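Local coordinates for protein octopine dehydrogenase (Pecten maximus, PDB 3C7D) that catalyses the NADH-dependent reductive condensation of L-arginine with pyruvate to form D-octopine, the reverse of octopine dehydrogenation, at residues A[85-90]-A[113-118]; A[120-125]-A[138-143]. All coordinates share one frame; numbering follows the deposited sequence.

Interaction 1: A[85-90]-A[113-118]; sequences VVILTV and VGLPSQ. With NAD (nicotinamide-adenine-dinucleotide), chain B; PYR (pyruvic acid), chain C.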
loop_
_atom_site.group_PDB
_atom_site.type_symbol
_atom_site.label_atom_id
_atom_site.label_comp_id
_atom_site.label_asym_id
_atom_site.label_seq_id
_atom_site.Cartn_x
_atom_site.Cartn_y
_atom_site.Cartn_z
ATOM N N VAL A 85 3.683 12.077 14.326
ATOM C CA VAL A 85 3.609 11.031 13.300
ATOM C C VAL A 85 2.158 10.670 12.976
ATOM O O VAL A 85 1.382 10.321 13.864
ATOM C CB VAL A 85 4.381 9.742 13.712
ATOM C CG1 VAL A 85 4.632 8.858 12.500
ATOM C CG2 VAL A 85 5.701 10.080 14.388
ATOM N N VAL A 86 1.798 10.757 11.698
ATOM C CA VAL A 86 0.455 10.405 11.246
ATOM C C VAL A 86 0.546 9.191 10.326
ATOM O O VAL A 86 1.034 9.287 9.195
ATOM C CB VAL A 86 -0.255 11.588 10.527
ATOM C CG1 VAL A 86 -1.679 11.209 10.148
ATOM C CG2 VAL A 86 -0.260 12.836 11.405
ATOM N N ILE A 87 0.084 8.048 10.826
ATOM C CA ILE A 87 0.223 6.779 10.116
ATOM C C ILE A 87 -1.129 6.269 9.613
ATOM O O ILE A 87 -2.043 6.009 10.405
ATOM C CB ILE A 87 0.916 5.694 10.987
ATOM C CG1 ILE A 87 2.195 6.241 11.628
ATOM C CG2 ILE A 87 1.232 4.460 10.150
ATOM C CD1 ILE A 87 2.782 5.357 12.716
ATOM N N LEU A 88 -1.240 6.131 8.295
ATOM C CA LEU A 88 -2.448 5.616 7.663
ATOM C C LEU A 88 -2.343 4.113 7.445
ATOM O O LEU A 88 -1.539 3.650 6.629
ATOM C CB LEU A 88 -2.716 6.328 6.331
ATOM C CG LEU A 88 -3.485 7.653 6.341
ATOM C CD1 LEU A 88 -2.837 8.683 7.253
ATOM C CD2 LEU A 88 -3.605 8.203 4.930
ATOM N N THR A 89 -3.155 3.361 8.188
ATOM C CA THR A 89 -3.259 1.915 8.011
ATOM C C THR A 89 -4.695 1.526 7.645
ATOM O O THR A 89 -5.489 1.115 8.499
ATOM C CB THR A 89 -2.765 1.147 9.254
ATOM O OG1 THR A 89 -1.452 1.600 9.603
ATOM C CG2 THR A 89 -2.715 -0.341 8.975
ATOM N N VAL A 90 -5.007 1.691 6.361
ATOM C CA VAL A 90 -6.307 1.355 5.779
ATOM C C VAL A 90 -6.118 1.033 4.300
ATOM O O VAL A 90 -5.096 1.406 3.723
ATOM C CB VAL A 90 -7.332 2.520 5.885
ATOM C CG1 VAL A 90 -8.147 2.410 7.154
ATOM C CG2 VAL A 90 -6.652 3.889 5.754
ATOM N N VAL A 113 2.802 8.872 7.231
ATOM C CA VAL A 113 3.203 7.515 6.876
ATOM C C VAL A 113 2.043 6.709 6.288
ATOM O O VAL A 113 0.974 6.611 6.887
ATOM C CB VAL A 113 3.804 6.760 8.106
ATOM C CG1 VAL A 113 4.213 5.342 7.733
ATOM C CG2 VAL A 113 4.994 7.517 8.682
ATOM N N GLY A 114 2.266 6.152 5.101
ATOM C CA GLY A 114 1.356 5.173 4.524
ATOM C C GLY A 114 1.845 3.789 4.892
ATOM O O GLY A 114 2.907 3.363 4.431
ATOM N N LEU A 115 1.081 3.088 5.726
ATOM C CA LEU A 115 1.486 1.772 6.219
ATOM C C LEU A 115 0.432 0.673 5.994
ATOM O O LEU A 115 -0.210 0.232 6.949
ATOM C CB LEU A 115 1.866 1.863 7.707
ATOM C CG LEU A 115 2.440 0.628 8.415
ATOM C CD1 LEU A 115 3.940 0.542 8.240
ATOM C CD2 LEU A 115 2.060 0.614 9.888
ATOM N N PRO A 116 0.193 0.272 4.728
ATOM C CA PRO A 116 0.482 0.938 3.453
ATOM C C PRO A 116 -0.594 2.017 3.267
ATOM O O PRO A 116 -1.590 1.976 4.005
ATOM C CB PRO A 116 0.304 -0.191 2.421
ATOM C CG PRO A 116 0.157 -1.456 3.207
ATOM C CD PRO A 116 -0.437 -1.039 4.502
ATOM N N SER A 117 -0.473 2.987 2.350
ATOM C CA SER A 117 0.554 3.225 1.312
ATOM C C SER A 117 0.021 2.927 -0.088
ATOM O O SER A 117 -0.772 3.711 -0.614
ATOM C CB SER A 117 1.907 2.555 1.556
ATOM O OG SER A 117 2.840 2.984 0.572
ATOM N N GLN A 118 0.794 2.331 -0.307
ATOM C CA GLN A 118 1.231 1.714 -1.553
ATOM C C GLN A 118 0.854 2.572 -2.755
ATOM O O GLN A 118 0.993 3.675 -2.663
ATOM C CB GLN A 118 0.631 0.314 -1.697
ATOM C CG GLN A 118 1.144 -0.689 -0.678
ATOM C CD GLN A 118 0.511 -2.057 -0.835
ATOM O OE1 GLN A 118 0.794 -2.971 -0.061
ATOM N NE2 GLN A 118 -0.350 -2.200 -1.839
HETATM P PA NAD B . -9.008 -3.752 6.735
HETATM O O1A NAD B . -9.840 -4.274 5.628
HETATM O O2A NAD B . -9.047 -4.651 7.907
HETATM O O5B NAD B . -9.520 -2.286 7.157
HETATM C C5B NAD B . -10.879 -1.922 7.116
HETATM C C4B NAD B . -10.967 -0.473 7.573
HETATM O O4B NAD B . -11.064 0.409 6.469
HETATM C C3B NAD B . -12.187 -0.193 8.429
HETATM O O3B NAD B . -11.921 -0.453 9.784
HETATM C C2B NAD B . -12.435 1.277 8.176
HETATM O O2B NAD B . -11.704 2.063 9.090
HETATM C C1B NAD B . -11.901 1.511 6.772
HETATM N N9A NAD B . -13.030 1.578 5.821
HETATM C C8A NAD B . -13.661 0.508 5.232
HETATM N N7A NAD B . -14.647 0.970 4.432
HETATM C C5A NAD B . -14.658 2.319 4.497
HETATM C C6A NAD B . -15.460 3.277 3.883
HETATM N N6A NAD B . -16.631 2.891 3.380
HETATM N N1A NAD B . -15.243 4.622 4.141
HETATM C C2A NAD B . -14.239 5.011 5.010
HETATM N N3A NAD B . -13.448 4.047 5.616
HETATM C C4A NAD B . -13.650 2.721 5.368
HETATM O O3 NAD B . -7.497 -3.521 6.200
HETATM P PN NAD B . -6.176 -3.997 7.005
HETATM O O1N NAD B . -6.264 -5.444 7.296
HETATM O O2N NAD B . -5.916 -3.058 8.122
HETATM O O5D NAD B . -5.022 -3.830 5.894
HETATM C C5D NAD B . -4.717 -2.588 5.299
HETATM C C4D NAD B . -3.851 -2.819 4.064
HETATM O O4D NAD B . -2.793 -3.712 4.363
HETATM C C3D NAD B . -4.644 -3.426 2.915
HETATM O O3D NAD B . -4.435 -2.644 1.762
HETATM C C2D NAD B . -4.077 -4.818 2.716
HETATM O O2D NAD B . -3.949 -5.137 1.349
HETATM C C1D NAD B . -2.714 -4.747 3.397
HETATM N N1N NAD B . -2.306 -6.023 4.028
HETATM C C2N NAD B . -3.114 -6.654 4.941
HETATM C C3N NAD B . -2.715 -7.853 5.536
HETATM C C7N NAD B . -3.306 -8.236 6.863
HETATM O O7N NAD B . -2.835 -9.402 7.496
HETATM N N7N NAD B . -4.248 -7.473 7.423
HETATM C C4N NAD B . -1.482 -8.408 5.185
HETATM C C5N NAD B . -0.661 -7.763 4.266
HETATM C C6N NAD B . -1.090 -6.565 3.693
HETATM C C PYR C . 0.860 -6.634 -0.667
HETATM O O PYR C . 1.331 -5.513 -0.116
HETATM O OXT PYR C . -0.422 -6.982 -0.332
HETATM C CA PYR C . 1.644 -7.452 -1.571
HETATM O O3 PYR C . 0.958 -8.097 -2.583
HETATM C CB PYR C . 3.177 -7.646 -1.382
#
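Residues 85-88 run parallel to 113-114 as neighbouring strands, with Ile-87 beside Val-113 at a CA-CA distance of 4.5 Å and Leu-88 beside Gly-114. The bonds alternate: Val-113 N gives to Val-86 O, Leu-88 N to Val-113 O at 2.7 Å and almost straight (170°), and Leu-115 N to Leu-88 O, which carries the pairing into the loops. On one face of the sheet the side chains of Ile-87 and Val-113 lie alongside one another, CG1 of Ile-87 being 3.9 Å from CB of Val-113. The other branch of Ile-87, CG2, stands opposite its own backbone N across the CA-CB bond, which brings it to 3.6 Å from Leu-115 CB. Branched aliphatic residues suit this apolar face, which helix 180-188 covers through Leu-184 and Leu-187. Leu-88 points to the other face, under helix 95-102. Its partner there is Gly-114, where a CB would run into Ser-117 CA as the chain turns. Thr-89, beside Leu-115, adds a weak bond of 3.2 Å from OG1 to Leu-115 O.

Beyond the strands, both segments reach ligands, as expected at the C-terminal edge of the parallel strands of a Rossmann-type sheet. Pro-116 CD lies 3.6 Å from the ribose oxygen O4D of NAD on the nicotinamide side, while Val-90 CG1 is 3.6 Å from O4B of the adenosine ribose. Gln-118 is a pyruvate-binding residue, and its chain extends toward the ligand. With an alanine here the amide is gone, and the pyruvate carboxylate would probably lose a polar neighbour and be positioned less firmly. The chemistry thus divides along the chain: backbone bonds and aliphatic packing fix the strand pair, and the loops it anchors present apolar surface to the riboses and a neutral amide to the substrate.

Interaction 2: A[120-125]-A[138-143]; sequences GFEFQC and MMSFET. With PYR (pyruvic acid), chain C.
Helix 121-125 lies over strand 138-141, running nearly opposite to it, with the axes 9.4 Å apart at 151°; by CA positions Phe-121 is nearest Ser-140 and Glu-122 nearest Met-138. The polar link is a hydrogen bond of 2.7 Å from Ser-140 OG to Glu-122 OE2. The hydroxyl meets that oxygen from above the carboxylate plane, 69° out of it, and the glutamate reaches it through a bend at chi2 (92°). Serine is small enough to sit under the helix while giving this buried acid a donor. Phe-121 CD1 approaches the same OG obliquely at 3.6 Å, and the ring also meets His-95, at the start of helix 95-102, edge-to-face.

The two elements are the helix and second strand of the beta-alpha-beta unit 111-114, 121-129, 137-141, part of the Rossmann-type half of the enzyme. Near Cys-125, about one helical turn on from Phe-121, the bent thioether of Met-138 packs against the helix: its SD lies 3.9 Å from Cys-125 CB and 4.1 Å from Glu-122 CB. Small Cys-125 allows this close approach. Past the strand end, Thr-143 donates from OG1 to pyruvate O at 2.8 Å.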
loop_
_atom_site.group_PDB
_atom_site.type_symbol
_atom_site.label_atom_id
_atom_site.label_comp_id
_atom_site.label_asym_id
_atom_site.label_seq_id
_atom_site.Cartn_x
_atom_site.Cartn_y
_atom_site.Cartn_z
ATOM N N GLY A 120 0.903 5.892 -5.587
ATOM C CA GLY A 120 0.286 7.208 -5.764
ATOM C C GLY A 120 -0.064 7.918 -4.474
ATOM O O GLY A 120 -0.729 8.955 -4.496
ATOM N N PHE A 121 0.396 7.355 -3.359
ATOM C CA PHE A 121 0.163 7.885 -2.012
ATOM C C PHE A 121 0.719 9.304 -1.827
ATOM O O PHE A 121 0.113 10.127 -1.134
ATOM C CB PHE A 121 0.768 6.929 -0.967
ATOM C CG PHE A 121 0.587 7.380 0.461
ATOM C CD1 PHE A 121 1.555 8.160 1.089
ATOM C CD2 PHE A 121 -0.543 7.016 1.182
ATOM C CE1 PHE A 121 1.391 8.581 2.406
ATOM C CE2 PHE A 121 -0.712 7.427 2.503
ATOM C CZ PHE A 121 0.257 8.212 3.113
ATOM N N GLU A 122 1.869 9.579 -2.443
ATOM C CA GLU A 122 2.526 10.881 -2.311
ATOM C C GLU A 122 1.880 11.939 -3.197
ATOM O O GLU A 122 1.785 13.105 -2.805
ATOM C CB GLU A 122 4.027 10.779 -2.606
ATOM C CG GLU A 122 4.809 9.917 -1.616
ATOM C CD GLU A 122 4.932 8.466 -2.048
ATOM O OE1 GLU A 122 4.170 8.027 -2.938
ATOM O OE2 GLU A 122 5.799 7.759 -1.495
ATOM N N PHE A 123 1.438 11.529 -4.387
ATOM C CA PHE A 123 0.755 12.437 -5.311
ATOM C C PHE A 123 -0.556 12.912 -4.700
ATOM O O PHE A 123 -0.883 14.097 -4.764
ATOM C CB PHE A 123 0.496 11.773 -6.672
ATOM C CG PHE A 123 1.699 11.084 -7.261
ATOM C CD1 PHE A 123 2.951 11.699 -7.261
ATOM C CD2 PHE A 123 1.573 9.823 -7.837
ATOM C CE1 PHE A 123 4.062 11.057 -7.811
ATOM C CE2 PHE A 123 2.678 9.172 -8.388
ATOM C CZ PHE A 123 3.925 9.790 -8.378
ATOM N N GLN A 124 -1.286 11.979 -4.094
ATOM C CA GLN A 124 -2.550 12.267 -3.424
ATOM C C GLN A 124 -2.331 13.195 -2.231
ATOM O O GLN A 124 -3.117 14.121 -1.999
ATOM C CB GLN A 124 -3.220 10.964 -2.980
ATOM C CG GLN A 124 -4.621 11.131 -2.401
ATOM C CD GLN A 124 -5.208 9.828 -1.882
ATOM O OE1 GLN A 124 -4.539 9.054 -1.193
ATOM N NE2 GLN A 124 -6.472 9.584 -2.205
ATOM N N CYS A 125 -1.257 12.950 -1.486
ATOM C CA CYS A 125 -0.919 13.778 -0.334
ATOM C C CYS A 125 -0.564 15.206 -0.745
ATOM O O CYS A 125 -1.025 16.162 -0.124
ATOM C CB CYS A 125 0.222 13.153 0.471
ATOM S SG CYS A 125 0.494 13.936 2.080
ATOM N N MET A 138 6.860 12.609 3.838
ATOM C CA MET A 138 5.990 11.529 3.375
ATOM C C MET A 138 6.729 10.193 3.307
ATOM O O MET A 138 7.744 10.072 2.616
ATOM C CB MET A 138 5.399 11.877 2.011
ATOM C CG MET A 138 4.467 13.066 2.034
ATOM S SD MET A 138 4.045 13.633 0.381
ATOM C CE MET A 138 5.549 14.487 -0.091
ATOM N N MET A 139 6.202 9.196 4.020
ATOM C CA MET A 139 6.853 7.888 4.157
ATOM C C MET A 139 5.958 6.737 3.675
ATOM O O MET A 139 4.856 6.543 4.190
ATOM C CB MET A 139 7.264 7.668 5.617
ATOM C CG MET A 139 8.379 6.658 5.819
ATOM S SD MET A 139 8.746 6.424 7.561
ATOM C CE MET A 139 10.319 5.581 7.470
ATOM N N SER A 140 6.441 5.973 2.700
ATOM C CA SER A 140 5.655 4.888 2.105
ATOM C C SER A 140 6.274 3.500 2.308
ATOM O O SER A 140 7.340 3.203 1.762
ATOM C CB SER A 140 5.434 5.151 0.615
ATOM O OG SER A 140 4.582 6.263 0.411
ATOM N N PHE A 141 5.592 2.661 3.088
ATOM C CA PHE A 141 6.028 1.284 3.354
ATOM C C PHE A 141 5.488 0.331 2.301
ATOM O O PHE A 141 4.361 0.498 1.836
ATOM C CB PHE A 141 5.573 0.833 4.743
ATOM C CG PHE A 141 6.455 1.322 5.856
ATOM C CD1 PHE A 141 6.321 2.616 6.353
ATOM C CD2 PHE A 141 7.417 0.484 6.414
ATOM C CE1 PHE A 141 7.137 3.070 7.382
ATOM C CE2 PHE A 141 8.236 0.928 7.443
ATOM C CZ PHE A 141 8.097 2.223 7.928
ATOM N N GLU A 142 6.290 -0.671 1.941
ATOM C CA GLU A 142 5.961 -1.567 0.824
ATOM C C GLU A 142 4.710 -2.415 1.034
ATOM O O GLU A 142 3.994 -2.717 0.077
ATOM C CB GLU A 142 7.157 -2.441 0.421
ATOM C CG GLU A 142 7.822 -3.215 1.555
ATOM C CD GLU A 142 9.062 -3.977 1.107
ATOM O OE1 GLU A 142 9.172 -4.320 -0.089
ATOM O OE2 GLU A 142 9.932 -4.240 1.963
ATOM N N THR A 143 4.463 -2.798 2.286
ATOM C CA THR A 143 3.284 -3.583 2.668
ATOM C C THR A 143 2.979 -3.396 4.160
ATOM O O THR A 143 3.625 -2.589 4.833
ATOM C CB THR A 143 3.449 -5.094 2.309
ATOM O OG1 THR A 143 2.208 -5.779 2.504
ATOM C CG2 THR A 143 4.541 -5.760 3.143
HETATM C C PYR C . 0.860 -6.634 -0.667
HETATM O O PYR C . 1.331 -5.513 -0.116
HETATM O OXT PYR C . -0.422 -6.982 -0.332
HETATM C CA PYR C . 1.644 -7.452 -1.571
HETATM O O3 PYR C . 0.958 -8.097 -2.583
HETATM C CB PYR C . 3.177 -7.646 -1.382
#

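Interactions 1 and 2 follow each other along the chain, their centres 8 Å apart, and meet within one sheet, where strand 111-114 lies parallel to strand 137-141. Gly-114 probably ties them with two backbone bonds to that second strand, which set the two side by side: its N is 2.8 Å from Met-139 O, and its O is 3.1 Å from Phe-141 N. Helix 121-129 then continues from the loop that ends interaction 1. Their ends converge on pyruvate: Gln-118 from the first and Thr-143 from the second both bind it, with the active-site residue His-212 bonded to the same ligand. Pro-116 lies about 5 Å from Thr-143, side chain to side chain, so the nicotinamide ribose, which Pro-116 touches, and the pyruvate site lie close together.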